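Peroxiredoxin (Mycobacterium tuberculosis, PDB 5EPF) acts as a thiol-specific peroxidase that reduces hydrogen peroxide and organic hydroperoxides to water and alcohols, protecting the cell against oxidative stress. Local coordinates at residues Val39-Thr53 with Arg73-Phe87. Residues are numbered along the deposited sequence; the frame is centred on the assembly and turned at random.
Sequences VVLFFYPAAMTPGCT and RVGISTDPVRKQAKF. With EDO (1,2-ethanediol), chain D.
Tyr-44 holds CG between its backbone N and carbonyl carbon (chi1 54°), which lays its ring over strand 73-77 and sends the hydroxyl toward Gln-84; there OH donates to OE1 of Gln-84 at 2.7 Å. A chi1 of 69° likewise folds the Phe-42 ring over Gly-75, whose CA sits 3.6 Å from the centroid of that ring; glycine suits the place, since a CB here would crowd both Phe-42 and Tyr-44. On the other side of the sheet, CG2 of Ile-76 covers the face of Phe-43, and CD1 of Leu-41 packs on the same methyl. Four backbone bonds join these parallel strands, from Val-74 N to Val-40 O through Tyr-44 N to Ile-76 O.

Beyond the strands, Asp-79 ties the loops together. Its OD2 accepts Ala-47 N at 2.8 Å in a nearly straight bond (174°) and Ser-77 OG at 2.7 Å, from opposite faces of the carboxylate, while Ser-77 OG accepts Asp-79 N in an ST turn. The Phe-87 ring packs against the 46-49 turn: Met-48 N lies over its face, the small methyl CB of Ala-47 meets Phe-87 CD2 at 3.5 Å, and the edge of the Phe-87 ring is turned to the face of Tyr-44 in an offset edge-to-face pair. This turn runs directly into the helix carrying Cys-52, probably the peroxidatic cysteine that passes through a sulfenic acid.

In this thioredoxin-like fold, strand 39-43 lies between 72-77 and 125-129; helix 50-61 lies against Phe-42, stacking Phe-59 on its ring, and strand 97-99 flanks 72-77, its Leu-97 touching Tyr-44 and Phe-87.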
loop_
_atom_site.group_PDB
_atom_site.type_symbol
_atom_site.label_atom_id
_atom_site.label_comp_id
_atom_site.label_asym_id
_atom_site.label_seq_id
_atom_site.Cartn_x
_atom_site.Cartn_y
_atom_site.Cartn_z
ATOM N N VAL A 39 -4.342 -4.362 7.145
ATOM C CA VAL A 39 -3.502 -4.210 5.955
ATOM C C VAL A 39 -2.901 -2.808 5.966
ATOM O O VAL A 39 -3.621 -1.815 6.124
ATOM C CB VAL A 39 -4.323 -4.413 4.663
ATOM C CG1 VAL A 39 -3.570 -3.864 3.451
ATOM C CG2 VAL A 39 -4.687 -5.907 4.454
ATOM N N VAL A 40 -1.597 -2.714 5.746
ATOM C CA VAL A 40 -0.931 -1.440 5.519
ATOM C C VAL A 40 -0.797 -1.294 4.002
ATOM O O VAL A 40 0.030 -1.970 3.369
ATOM C CB VAL A 40 0.429 -1.378 6.222
ATOM C CG1 VAL A 40 1.060 -0.003 5.996
ATOM C CG2 VAL A 40 0.277 -1.662 7.702
ATOM N N LEU A 41 -1.638 -0.431 3.419
ATOM C CA LEU A 41 -1.758 -0.258 1.972
ATOM C C LEU A 41 -0.955 0.986 1.608
ATOM O O LEU A 41 -1.345 2.103 1.964
ATOM C CB LEU A 41 -3.229 -0.082 1.573
ATOM C CG LEU A 41 -3.506 0.034 0.072
ATOM C CD1 LEU A 41 -3.143 -1.271 -0.658
ATOM C CD2 LEU A 41 -4.969 0.420 -0.162
ATOM N N PHE A 42 0.189 0.800 0.953
ATOM C CA PHE A 42 1.098 1.908 0.698
ATOM C C PHE A 42 1.122 2.227 -0.791
ATOM O O PHE A 42 1.599 1.421 -1.601
ATOM C CB PHE A 42 2.483 1.727 1.341
ATOM C CG PHE A 42 3.381 0.630 0.762
ATOM C CD1 PHE A 42 4.370 0.942 -0.172
ATOM C CD2 PHE A 42 3.320 -0.675 1.237
ATOM C CE1 PHE A 42 5.232 -0.034 -0.659
ATOM C CE2 PHE A 42 4.187 -1.666 0.743
ATOM C CZ PHE A 42 5.145 -1.327 -0.185
ATOM N N PHE A 43 0.587 3.402 -1.143
ATOM C CA PHE A 43 0.605 3.898 -2.516
ATOM C C PHE A 43 1.958 4.555 -2.767
ATOM O O PHE A 43 2.382 5.445 -2.017
ATOM C CB PHE A 43 -0.469 4.969 -2.702
ATOM C CG PHE A 43 -1.869 4.449 -2.835
ATOM C CD1 PHE A 43 -2.437 4.223 -4.082
ATOM C CD2 PHE A 43 -2.642 4.238 -1.702
ATOM C CE1 PHE A 43 -3.756 3.757 -4.189
ATOM C CE2 PHE A 43 -3.950 3.801 -1.788
ATOM C CZ PHE A 43 -4.511 3.556 -3.038
ATOM N N TYR A 44 2.607 4.159 -3.854
ATOM C CA TYR A 44 3.870 4.780 -4.230
ATOM C C TYR A 44 3.810 5.248 -5.676
ATOM O O TYR A 44 3.134 4.628 -6.506
ATOM C CB TYR A 44 5.074 3.843 -4.016
ATOM C CG TYR A 44 4.964 2.480 -4.683
ATOM C CD1 TYR A 44 5.340 2.292 -6.014
ATOM C CD2 TYR A 44 4.515 1.369 -3.962
ATOM C CE1 TYR A 44 5.258 1.027 -6.611
ATOM C CE2 TYR A 44 4.425 0.128 -4.551
ATOM C CZ TYR A 44 4.804 -0.040 -5.864
ATOM O OH TYR A 44 4.717 -1.288 -6.417
ATOM N N PRO A 45 4.500 6.347 -6.008
ATOM C CA PRO A 45 4.345 6.899 -7.373
ATOM C C PRO A 45 4.819 5.975 -8.482
ATOM O O PRO A 45 4.143 5.847 -9.509
ATOM C CB PRO A 45 5.128 8.228 -7.328
ATOM C CG PRO A 45 5.322 8.550 -5.892
ATOM C CD PRO A 45 5.152 7.297 -5.083
ATOM N N ALA A 46 5.979 5.350 -8.317
ATOM C CA ALA A 46 6.620 4.690 -9.447
ATOM C C ALA A 46 7.537 3.590 -8.939
ATOM O O ALA A 46 8.554 3.865 -8.291
ATOM C CB ALA A 46 7.403 5.694 -10.297
ATOM N N ALA A 47 7.195 2.354 -9.281
ATOM C CA ALA A 47 8.049 1.218 -8.996
ATOM C C ALA A 47 9.460 1.459 -9.510
ATOM O O ALA A 47 9.659 2.063 -10.567
ATOM C CB ALA A 47 7.459 -0.010 -9.687
ATOM N N MET A 48 10.432 0.996 -8.725
ATOM C CA MET A 48 11.849 0.896 -9.041
ATOM C C MET A 48 12.613 2.211 -8.942
ATOM O O MET A 48 13.822 2.183 -9.106
ATOM C CB MET A 48 12.135 0.190 -10.376
ATOM C CG MET A 48 11.523 -1.196 -10.404
ATOM S SD MET A 48 11.884 -2.118 -11.892
ATOM C CE MET A 48 13.685 -2.134 -11.861
ATOM N N THR A 49 11.967 3.332 -8.664
ATOM C CA THR A 49 12.697 4.580 -8.500
ATOM C C THR A 49 13.364 4.558 -7.133
ATOM O O THR A 49 12.937 3.805 -6.253
ATOM C CB THR A 49 11.780 5.797 -8.598
ATOM O OG1 THR A 49 10.818 5.751 -7.541
ATOM C CG2 THR A 49 11.113 5.848 -9.977
ATOM N N PRO A 50 14.408 5.371 -6.907
ATOM C CA PRO A 50 15.155 5.231 -5.640
ATOM C C PRO A 50 14.323 5.460 -4.385
ATOM O O PRO A 50 14.480 4.715 -3.408
ATOM C CB PRO A 50 16.309 6.232 -5.806
ATOM C CG PRO A 50 16.515 6.270 -7.312
ATOM C CD PRO A 50 15.108 6.271 -7.846
ATOM N N GLY A 51 13.430 6.451 -4.378
ATOM C CA GLY A 51 12.644 6.699 -3.180
ATOM C C GLY A 51 11.636 5.598 -2.925
ATOM O O GLY A 51 11.450 5.163 -1.786
ATOM N N CYS A 52 10.981 5.122 -3.980
ATOM C CA CYS A 52 10.020 4.034 -3.821
ATOM C C CYS A 52 10.730 2.737 -3.443
ATOM O O CYS A 52 10.216 1.952 -2.643
ATOM C CB CYS A 52 9.149 3.900 -5.080
ATOM S SG CYS A 52 8.105 5.380 -5.468
ATOM N N THR A 53 11.911 2.490 -4.014
ATOM C CA THR A 53 12.702 1.335 -3.604
ATOM C C THR A 53 13.058 1.409 -2.120
ATOM O O THR A 53 12.921 0.417 -1.389
ATOM C CB THR A 53 13.959 1.253 -4.469
ATOM O OG1 THR A 53 13.567 1.088 -5.835
ATOM C CG2 THR A 53 14.847 0.099 -4.035
ATOM N N ARG A 73 1.340 -6.182 4.718
ATOM C CA ARG A 73 1.799 -5.063 3.909
ATOM C C ARG A 73 1.353 -5.310 2.474
ATOM O O ARG A 73 1.488 -6.423 1.974
ATOM C CB ARG A 73 3.352 -5.074 3.919
ATOM C CG ARG A 73 3.980 -5.066 5.326
ATOM C CD ARG A 73 5.369 -5.676 5.331
ATOM N NE ARG A 73 5.248 -7.098 5.158
ATOM C CZ ARG A 73 6.220 -7.894 4.756
ATOM N NH1 ARG A 73 7.461 -7.451 4.564
ATOM N NH2 ARG A 73 5.950 -9.169 4.608
ATOM N N VAL A 74 0.843 -4.280 1.806
ATOM C CA VAL A 74 0.425 -4.368 0.406
ATOM C C VAL A 74 0.831 -3.071 -0.283
ATOM O O VAL A 74 0.364 -1.989 0.096
ATOM C CB VAL A 74 -1.091 -4.579 0.244
ATOM C CG1 VAL A 74 -1.489 -4.593 -1.238
ATOM C CG2 VAL A 74 -1.548 -5.871 0.934
ATOM N N GLY A 75 1.712 -3.160 -1.304
ATOM C CA GLY A 75 2.044 -1.986 -2.096
ATOM C C GLY A 75 1.065 -1.812 -3.235
ATOM O O GLY A 75 0.451 -2.780 -3.683
ATOM N N ILE A 76 0.930 -0.582 -3.727
ATOM C CA ILE A 76 -0.003 -0.301 -4.813
ATOM C C ILE A 76 0.483 0.917 -5.582
ATOM O O ILE A 76 0.951 1.904 -4.998
ATOM C CB ILE A 76 -1.451 -0.144 -4.279
ATOM C CG1 ILE A 76 -2.454 0.179 -5.397
ATOM C CG2 ILE A 76 -1.517 0.864 -3.127
ATOM C CD1 ILE A 76 -3.908 0.116 -4.938
ATOM N N SER A 77 0.390 0.836 -6.907
ATOM C CA SER A 77 0.680 1.990 -7.754
ATOM C C SER A 77 -0.062 1.798 -9.073
ATOM O O SER A 77 -0.695 0.764 -9.301
ATOM C CB SER A 77 2.185 2.139 -8.017
ATOM O OG SER A 77 2.587 1.117 -8.924
ATOM N N THR A 78 0.061 2.781 -9.967
ATOM C CA THR A 78 -0.503 2.636 -11.303
ATOM C C THR A 78 0.410 1.875 -12.258
ATOM O O THR A 78 0.065 1.751 -13.434
ATOM C CB THR A 78 -0.844 4.004 -11.901
ATOM O OG1 THR A 78 0.343 4.805 -11.962
ATOM C CG2 THR A 78 -1.923 4.701 -11.082
ATOM N N ASP A 79 1.557 1.379 -11.801
ATOM C CA ASP A 79 2.448 0.655 -12.700
ATOM C C ASP A 79 1.796 -0.646 -13.184
ATOM O O ASP A 79 1.032 -1.276 -12.449
ATOM C CB ASP A 79 3.740 0.321 -11.972
ATOM C CG ASP A 79 4.528 1.559 -11.618
ATOM O OD1 ASP A 79 4.958 2.263 -12.551
ATOM O OD2 ASP A 79 4.715 1.848 -10.421
ATOM N N PRO A 80 2.106 -1.076 -14.412
ATOM C CA PRO A 80 1.554 -2.336 -14.931
ATOM C C PRO A 80 2.063 -3.535 -14.141
ATOM O O PRO A 80 3.127 -3.503 -13.511
ATOM C CB PRO A 80 2.079 -2.384 -16.375
ATOM C CG PRO A 80 2.330 -0.975 -16.733
ATOM C CD PRO A 80 2.808 -0.315 -15.459
ATOM N N VAL A 81 1.287 -4.623 -14.203
ATOM C CA VAL A 81 1.654 -5.874 -13.538
ATOM C C VAL A 81 3.083 -6.280 -13.878
ATOM O O VAL A 81 3.851 -6.682 -13.000
ATOM C CB VAL A 81 0.639 -6.978 -13.910
ATOM C CG1 VAL A 81 1.109 -8.366 -13.484
ATOM C CG2 VAL A 81 -0.725 -6.676 -13.273
ATOM N N ARG A 82 3.471 -6.181 -15.153
ATOM C CA ARG A 82 4.800 -6.658 -15.530
ATOM C C ARG A 82 5.909 -5.859 -14.854
ATOM O O ARG A 82 6.974 -6.416 -14.554
ATOM C CB ARG A 82 4.967 -6.682 -17.054
ATOM C CG ARG A 82 5.087 -5.320 -17.724
ATOM C CD ARG A 82 5.034 -5.461 -19.256
ATOM N NE ARG A 82 3.721 -5.937 -19.677
ATOM C CZ ARG A 82 3.310 -6.029 -20.936
ATOM N NH1 ARG A 82 4.114 -5.679 -21.934
ATOM N NH2 ARG A 82 2.084 -6.481 -21.189
ATOM N N LYS A 83 5.683 -4.566 -14.586
ATOM C CA LYS A 83 6.699 -3.790 -13.885
ATOM C C LYS A 83 6.684 -4.083 -12.392
ATOM O O LYS A 83 7.746 -4.187 -11.768
ATOM C CB LYS A 83 6.529 -2.296 -14.147
ATOM C CG LYS A 83 7.703 -1.491 -13.576
ATOM C CD LYS A 83 7.754 -0.059 -14.083
ATOM C CE LYS A 83 9.030 0.603 -13.559
ATOM N NZ LYS A 83 9.305 1.904 -14.187
ATOM N N GLN A 84 5.491 -4.220 -11.807
ATOM C CA GLN A 84 5.405 -4.649 -10.414
ATOM C C GLN A 84 6.094 -5.993 -10.226
ATOM O O GLN A 84 6.799 -6.199 -9.232
ATOM C CB GLN A 84 3.943 -4.751 -9.960
ATOM C CG GLN A 84 3.061 -3.503 -10.124
ATOM C CD GLN A 84 3.406 -2.366 -9.179
ATOM O OE1 GLN A 84 4.567 -1.987 -9.025
ATOM N NE2 GLN A 84 2.385 -1.799 -8.553
ATOM N N ALA A 85 5.914 -6.915 -11.182
ATOM C CA ALA A 85 6.546 -8.227 -11.087
ATOM C C ALA A 85 8.064 -8.105 -11.027
ATOM O O ALA A 85 8.718 -8.755 -10.208
ATOM C CB ALA A 85 6.124 -9.113 -12.261
ATOM N N LYS A 86 8.648 -7.276 -11.901
ATOM C CA LYS A 86 10.105 -7.119 -11.890
ATOM C C LYS A 86 10.592 -6.456 -10.606
ATOM O O LYS A 86 11.620 -6.856 -10.048
ATOM C CB LYS A 86 10.590 -6.356 -13.123
ATOM C CG LYS A 86 12.128 -6.373 -13.276
ATOM C CD LYS A 86 12.749 -7.789 -13.244
ATOM C CE LYS A 86 12.301 -8.638 -14.399
ATOM N NZ LYS A 86 13.054 -9.922 -14.434
ATOM N N PHE A 87 9.879 -5.436 -10.131
ATOM C CA PHE A 87 10.248 -4.753 -8.893
ATOM C C PHE A 87 10.284 -5.750 -7.739
ATOM O O PHE A 87 11.261 -5.815 -6.977
ATOM C CB PHE A 87 9.185 -3.677 -8.655
ATOM C CG PHE A 87 9.451 -2.699 -7.526
ATOM C CD1 PHE A 87 10.729 -2.392 -7.058
ATOM C CD2 PHE A 87 8.360 -2.022 -6.979
ATOM C CE1 PHE A 87 10.905 -1.437 -6.051
ATOM C CE2 PHE A 87 8.528 -1.083 -5.970
ATOM C CZ PHE A 87 9.808 -0.781 -5.514
HETATM C C1 EDO D . 0.387 -6.501 -17.766
HETATM O O1 EDO D . 1.611 -5.853 -17.415
HETATM C C2 EDO D . 0.672 -7.920 -18.232
HETATM O O2 EDO D . 1.354 -8.624 -17.196
HETATM O O HOH W 1 1.337 5.490 -9.555
HETATM O O HOH W 2 4.278 5.083 -12.176
HETATM O O HOH W 3 7.583 3.204 -12.605
HETATM O O HOH W 4 11.152 3.269 -12.667
#